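Local structure of acyl-CoA dehydrogenase (Bacillus anthracis, 3OWA) at residues Val494-Met506 with Phe535-Glu549. The protein probably catalyses the FAD-dependent alpha,beta-dehydrogenation of acyl-CoA thioesters, as a homodimeric flavoenzyme of the acyl-CoA dehydrogenase family. Residues are numbered along the deposited sequence; the frame is centred on the assembly and turned at random.
Sequences VNIADIVSNLYAM and FCQEAFNEIEAHAKE
Selenomethionine Met506 and Ile543 interlock as opposed knobs in holes, pinning together the antiparallel helical segments 494-506 and 535-549 (158° between N-to-C directions, closest axis approach 9.1 Å), both within the second, here helical, sequence region of the acyl-CoA dehydrogenase C-terminal-domain family. Met506 enters among Phe535, Cys536, Ala539 and Ile543. Its chain bends at chi3 (65°), which carries CE back to Cys536 SG while SE rests 3.8 Å from Ile543 CD1. Ile543 in turn inserts among Ile499, Asn502, Leu503 and Met506, its CG1 lying 3.7 Å from Asn502 CB. The Phe535 ring turns its edge to the backbone of Met506, and its CZ stands 3.6 Å from Ala505 CB; Leu503 and Phe540 extend this apolar layer to helix 458-482.

Asn502 ND2 donates to Glu542 OE1 at 3.1 Å, reaching the carboxylate from its anti side and 23° out of its plane. Across one face of the His546 imidazole lies Asp498 CB, a CH-pi contact 3.8 Å from the ring centroid, while the Asp498 carboxylate is engaged by Arg415. At the ring edge, one water lies in the plane of the ring and joins His546 ND1 to Asn495 OD1, alongside a weak direct bond from ND1 to OD1. Asn495 ND2 also bonds Thr550 OG1, and it meets the anti lone pair of Glu549 OE1 at 2.9 Å, with that oxygen nearly in the amide plane.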
loop_
_atom_site.group_PDB
_atom_site.type_symbol
_atom_site.label_atom_id
_atom_site.label_comp_id
_atom_site.label_asym_id
_atom_site.label_seq_id
_atom_site.Cartn_x
_atom_site.Cartn_y
_atom_site.Cartn_z
ATOM N N VAL A 494 9.989 11.226 -13.381
ATOM C CA VAL A 494 8.884 10.808 -12.528
ATOM C C VAL A 494 8.443 11.957 -11.591
ATOM O O VAL A 494 7.248 12.126 -11.335
ATOM C CB VAL A 494 9.265 9.542 -11.754
ATOM C CG1 VAL A 494 8.335 9.325 -10.560
ATOM C CG2 VAL A 494 9.194 8.354 -12.694
ATOM N N ASN A 495 9.400 12.764 -11.114
ATOM C CA ASN A 495 9.055 13.982 -10.339
ATOM C C ASN A 495 8.200 14.961 -11.131
ATOM O O ASN A 495 7.225 15.520 -10.612
ATOM C CB ASN A 495 10.313 14.709 -9.808
ATOM C CG ASN A 495 11.000 13.951 -8.690
ATOM O OD1 ASN A 495 10.384 13.129 -8.010
ATOM N ND2 ASN A 495 12.288 14.215 -8.504
ATOM N N ILE A 496 8.567 15.152 -12.396
ATOM C CA ILE A 496 7.860 16.058 -13.270
ATOM C C ILE A 496 6.469 15.487 -13.526
ATOM O O ILE A 496 5.479 16.200 -13.415
ATOM C CB ILE A 496 8.643 16.270 -14.600
ATOM C CG1 ILE A 496 9.935 17.062 -14.325
ATOM C CG2 ILE A 496 7.781 16.970 -15.634
ATOM C CD1 ILE A 496 10.943 16.947 -15.408
ATOM N N ALA A 497 6.411 14.197 -13.836
ATOM C CA ALA A 497 5.136 13.500 -14.035
ATOM C C ALA A 497 4.237 13.590 -12.819
ATOM O O ALA A 497 3.034 13.792 -12.970
ATOM C CB ALA A 497 5.369 12.045 -14.432
ATOM N N ASP A 498 4.809 13.470 -11.623
ATOM C CA ASP A 498 4.038 13.581 -10.374
ATOM C C ASP A 498 3.545 15.011 -10.148
ATOM O O ASP A 498 2.415 15.215 -9.685
ATOM C CB ASP A 498 4.865 13.104 -9.166
ATOM C CG ASP A 498 5.215 11.594 -9.239
ATOM O OD1 ASP A 498 4.553 10.843 -10.004
ATOM O OD2 ASP A 498 6.149 11.141 -8.519
ATOM N N ILE A 499 4.387 15.998 -10.480
ATOM C CA ILE A 499 3.933 17.369 -10.442
ATOM C C ILE A 499 2.727 17.599 -11.368
ATOM O O ILE A 499 1.722 18.203 -10.967
ATOM C CB ILE A 499 5.071 18.405 -10.756
ATOM C CG1 ILE A 499 6.089 18.401 -9.627
ATOM C CG2 ILE A 499 4.457 19.809 -10.942
ATOM C CD1 ILE A 499 7.373 19.169 -9.920
ATOM N N VAL A 500 2.837 17.133 -12.609
ATOM C CA VAL A 500 1.785 17.372 -13.583
ATOM C C VAL A 500 0.513 16.641 -13.120
ATOM O O VAL A 500 -0.611 17.175 -13.242
ATOM C CB VAL A 500 2.214 16.873 -14.991
ATOM C CG1 VAL A 500 1.049 16.984 -15.999
ATOM C CG2 VAL A 500 3.479 17.637 -15.474
ATOM N N SER A 501 0.686 15.439 -12.574
ATOM C CA SER A 501 -0.466 14.661 -12.148
ATOM C C SER A 501 -1.192 15.389 -10.990
ATOM O O SER A 501 -2.408 15.574 -11.021
ATOM C CB SER A 501 -0.045 13.278 -11.699
ATOM O OG SER A 501 -1.205 12.596 -11.263
ATOM N N ASN A 502 -0.442 15.821 -9.989
ATOM C CA ASN A 502 -1.045 16.555 -8.875
ATOM C C ASN A 502 -1.717 17.822 -9.332
ATOM O O ASN A 502 -2.810 18.133 -8.888
ATOM C CB ASN A 502 -0.007 16.860 -7.793
ATOM C CG ASN A 502 0.147 15.714 -6.809
ATOM O OD1 ASN A 502 -0.624 14.754 -6.814
ATOM N ND2 ASN A 502 1.145 15.809 -5.970
ATOM N N LEU A 503 -1.067 18.537 -10.243
ATOM C CA LEU A 503 -1.651 19.749 -10.821
ATOM C C LEU A 503 -3.017 19.527 -11.521
ATOM O O LEU A 503 -3.982 20.275 -11.295
ATOM C CB LEU A 503 -0.622 20.428 -11.742
ATOM C CG LEU A 503 -1.247 21.425 -12.693
ATOM C CD1 LEU A 503 -1.420 22.734 -11.955
ATOM C CD2 LEU A 503 -0.427 21.568 -13.971
ATOM N N TYR A 504 -3.087 18.498 -12.358
ATOM C CA TYR A 504 -4.318 18.118 -13.060
ATOM C C TYR A 504 -5.455 17.753 -12.098
ATOM O O TYR A 504 -6.605 18.159 -12.287
ATOM C CB TYR A 504 -4.046 16.949 -14.043
ATOM C CG TYR A 504 -5.174 16.644 -15.002
ATOM C CD1 TYR A 504 -5.700 17.642 -15.836
ATOM C CD2 TYR A 504 -5.721 15.370 -15.077
ATOM C CE1 TYR A 504 -6.737 17.376 -16.724
ATOM C CE2 TYR A 504 -6.757 15.083 -15.968
ATOM C CZ TYR A 504 -7.259 16.102 -16.792
ATOM O OH TYR A 504 -8.291 15.823 -17.665
ATOM N N ALA A 505 -5.148 16.980 -11.073
ATOM C CA ALA A 505 -6.168 16.647 -10.080
ATOM C C ALA A 505 -6.628 17.895 -9.289
ATOM O O ALA A 505 -7.835 18.090 -9.063
ATOM C CB ALA A 505 -5.636 15.573 -9.130
HETATM N N MSE A 506 -5.675 18.729 -8.881
HETATM C CA MSE A 506 -5.983 19.983 -8.152
HETATM C C MSE A 506 -6.872 20.888 -8.968
HETATM O O MSE A 506 -7.889 21.355 -8.483
HETATM C CB MSE A 506 -4.710 20.756 -7.827
HETATM C CG MSE A 506 -3.881 20.177 -6.719
HETATM SE SE MSE A 506 -2.262 21.208 -6.533
HETATM C CE MSE A 506 -3.020 22.899 -5.984
ATOM N N PHE A 535 -7.499 18.779 -0.200
ATOM C CA PHE A 535 -6.709 18.069 -1.214
ATOM C C PHE A 535 -5.619 18.998 -1.786
ATOM O O PHE A 535 -4.461 18.592 -1.948
ATOM C CB PHE A 535 -7.577 17.506 -2.361
ATOM C CG PHE A 535 -6.765 16.906 -3.479
ATOM C CD1 PHE A 535 -6.265 15.625 -3.364
ATOM C CD2 PHE A 535 -6.435 17.653 -4.612
ATOM C CE1 PHE A 535 -5.474 15.067 -4.370
ATOM C CE2 PHE A 535 -5.652 17.129 -5.626
ATOM C CZ PHE A 535 -5.184 15.810 -5.518
ATOM N N CYS A 536 -6.013 20.225 -2.103
ATOM C CA CYS A 536 -5.076 21.193 -2.683
ATOM C C CYS A 536 -3.874 21.475 -1.800
ATOM O O CYS A 536 -2.734 21.458 -2.270
ATOM C CB CYS A 536 -5.782 22.483 -3.061
ATOM S SG CYS A 536 -6.601 22.298 -4.641
ATOM N N GLN A 537 -4.131 21.694 -0.515
ATOM C CA GLN A 537 -3.062 21.942 0.419
ATOM C C GLN A 537 -2.039 20.805 0.401
ATOM O O GLN A 537 -0.823 21.045 0.277
ATOM C CB GLN A 537 -3.609 22.150 1.830
ATOM C CG GLN A 537 -2.513 22.353 2.829
ATOM C CD GLN A 537 -2.892 23.318 3.942
ATOM O OE1 GLN A 537 -3.211 24.484 3.694
ATOM N NE2 GLN A 537 -2.858 22.828 5.174
ATOM N N GLU A 538 -2.528 19.570 0.532
ATOM C CA GLU A 538 -1.614 18.422 0.562
ATOM C C GLU A 538 -0.942 18.090 -0.769
ATOM O O GLU A 538 0.241 17.764 -0.787
ATOM C CB GLU A 538 -2.292 17.186 1.168
ATOM C CG GLU A 538 -2.356 17.259 2.725
ATOM C CD GLU A 538 -3.560 16.513 3.340
ATOM O OE1 GLU A 538 -3.753 16.557 4.584
ATOM O OE2 GLU A 538 -4.339 15.900 2.576
ATOM N N ALA A 539 -1.684 18.180 -1.870
ATOM C CA ALA A 539 -1.121 17.944 -3.210
ATOM C C ALA A 539 -0.078 19.015 -3.572
ATOM O O ALA A 539 0.927 18.719 -4.217
ATOM C CB ALA A 539 -2.214 17.932 -4.252
ATOM N N PHE A 540 -0.341 20.256 -3.169
ATOM C CA PHE A 540 0.614 21.350 -3.406
ATOM C C PHE A 540 1.905 21.181 -2.608
ATOM O O PHE A 540 2.992 21.425 -3.129
ATOM C CB PHE A 540 -0.011 22.698 -3.081
ATOM C CG PHE A 540 0.809 23.862 -3.561
ATOM C CD1 PHE A 540 0.798 24.223 -4.913
ATOM C CD2 PHE A 540 1.601 24.584 -2.674
ATOM C CE1 PHE A 540 1.552 25.321 -5.372
ATOM C CE2 PHE A 540 2.371 25.682 -3.124
ATOM C CZ PHE A 540 2.341 26.049 -4.465
ATOM N N ASN A 541 1.763 20.761 -1.345
ATOM C CA ASN A 541 2.897 20.290 -0.543
ATOM C C ASN A 541 3.756 19.230 -1.251
ATOM O O ASN A 541 4.983 19.389 -1.354
ATOM C CB ASN A 541 2.434 19.833 0.867
ATOM C CG ASN A 541 2.002 21.026 1.761
ATOM O OD1 ASN A 541 2.289 22.190 1.455
ATOM N ND2 ASN A 541 1.331 20.722 2.879
ATOM N N GLU A 542 3.131 18.179 -1.783
ATOM C CA GLU A 542 3.878 17.195 -2.592
ATOM C C GLU A 542 4.584 17.803 -3.820
ATOM O O GLU A 542 5.736 17.442 -4.116
ATOM C CB GLU A 542 2.977 16.043 -3.056
ATOM C CG GLU A 542 2.305 15.334 -1.883
ATOM C CD GLU A 542 1.384 14.199 -2.282
ATOM O OE1 GLU A 542 1.203 13.974 -3.505
ATOM O OE2 GLU A 542 0.837 13.528 -1.359
ATOM N N ILE A 543 3.879 18.683 -4.539
ATOM C CA ILE A 543 4.468 19.381 -5.691
ATOM C C ILE A 543 5.753 20.097 -5.314
ATOM O O ILE A 543 6.773 19.947 -5.987
ATOM C CB ILE A 543 3.464 20.367 -6.334
ATOM C CG1 ILE A 543 2.432 19.574 -7.141
ATOM C CG2 ILE A 543 4.203 21.411 -7.235
ATOM C CD1 ILE A 543 1.282 20.417 -7.726
ATOM N N GLU A 544 5.695 20.836 -4.211
ATOM C CA GLU A 544 6.853 21.554 -3.678
ATOM C C GLU A 544 8.014 20.627 -3.395
ATOM O O GLU A 544 9.147 20.936 -3.754
ATOM C CB GLU A 544 6.491 22.322 -2.405
ATOM C CG GLU A 544 7.680 23.127 -1.836
ATOM C CD GLU A 544 7.299 24.022 -0.654
ATOM O OE1 GLU A 544 6.093 24.149 -0.339
ATOM O OE2 GLU A 544 8.219 24.599 -0.025
ATOM N N ALA A 545 7.746 19.499 -2.740
ATOM C CA ALA A 545 8.814 18.521 -2.467
ATOM C C ALA A 545 9.397 17.879 -3.732
ATOM O O ALA A 545 10.599 17.618 -3.789
ATOM C CB ALA A 545 8.344 17.436 -1.491
ATOM N N HIS A 546 8.539 17.575 -4.715
ATOM C CA HIS A 546 9.017 17.027 -5.996
ATOM C C HIS A 546 9.902 18.032 -6.732
ATOM O O HIS A 546 10.887 17.640 -7.354
ATOM C CB HIS A 546 7.855 16.618 -6.910
ATOM C CG HIS A 546 7.152 15.376 -6.457
ATOM N ND1 HIS A 546 7.831 14.231 -6.109
ATOM C CD2 HIS A 546 5.836 15.098 -6.296
ATOM C CE1 HIS A 546 6.962 13.300 -5.750
ATOM N NE2 HIS A 546 5.744 13.801 -5.854
ATOM N N ALA A 547 9.520 19.307 -6.675
ATOM C CA ALA A 547 10.296 20.360 -7.337
ATOM C C ALA A 547 11.655 20.540 -6.685
ATOM O O ALA A 547 12.657 20.606 -7.378
ATOM C CB ALA A 547 9.517 21.687 -7.371
ATOM N N LYS A 548 11.684 20.611 -5.355
ATOM C CA LYS A 548 12.937 20.715 -4.600
ATOM C C LYS A 548 13.915 19.605 -4.945
ATOM O O LYS A 548 15.082 19.885 -5.208
ATOM C CB LYS A 548 12.697 20.678 -3.080
ATOM C CG LYS A 548 12.181 21.975 -2.500
ATOM C CD LYS A 548 12.280 21.972 -0.968
ATOM C CE LYS A 548 11.389 23.074 -0.359
ATOM N NZ LYS A 548 11.769 23.404 1.058
ATOM N N GLU A 549 13.442 18.354 -4.924
ATOM C CA GLU A 549 14.290 17.202 -5.259
ATOM C C GLU A 549 14.846 17.313 -6.676
ATOM O O GLU A 549 16.019 17.020 -6.920
ATOM C CB GLU A 549 13.544 15.849 -5.102
ATOM C CG GLU A 549 14.479 14.645 -5.358
ATOM C CD GLU A 549 13.806 13.275 -5.183
ATOM O OE1 GLU A 549 12.951 12.899 -6.007
ATOM O OE2 GLU A 549 14.151 12.554 -4.225
HETATM O O HOH W 1 10.239 13.281 -5.286
#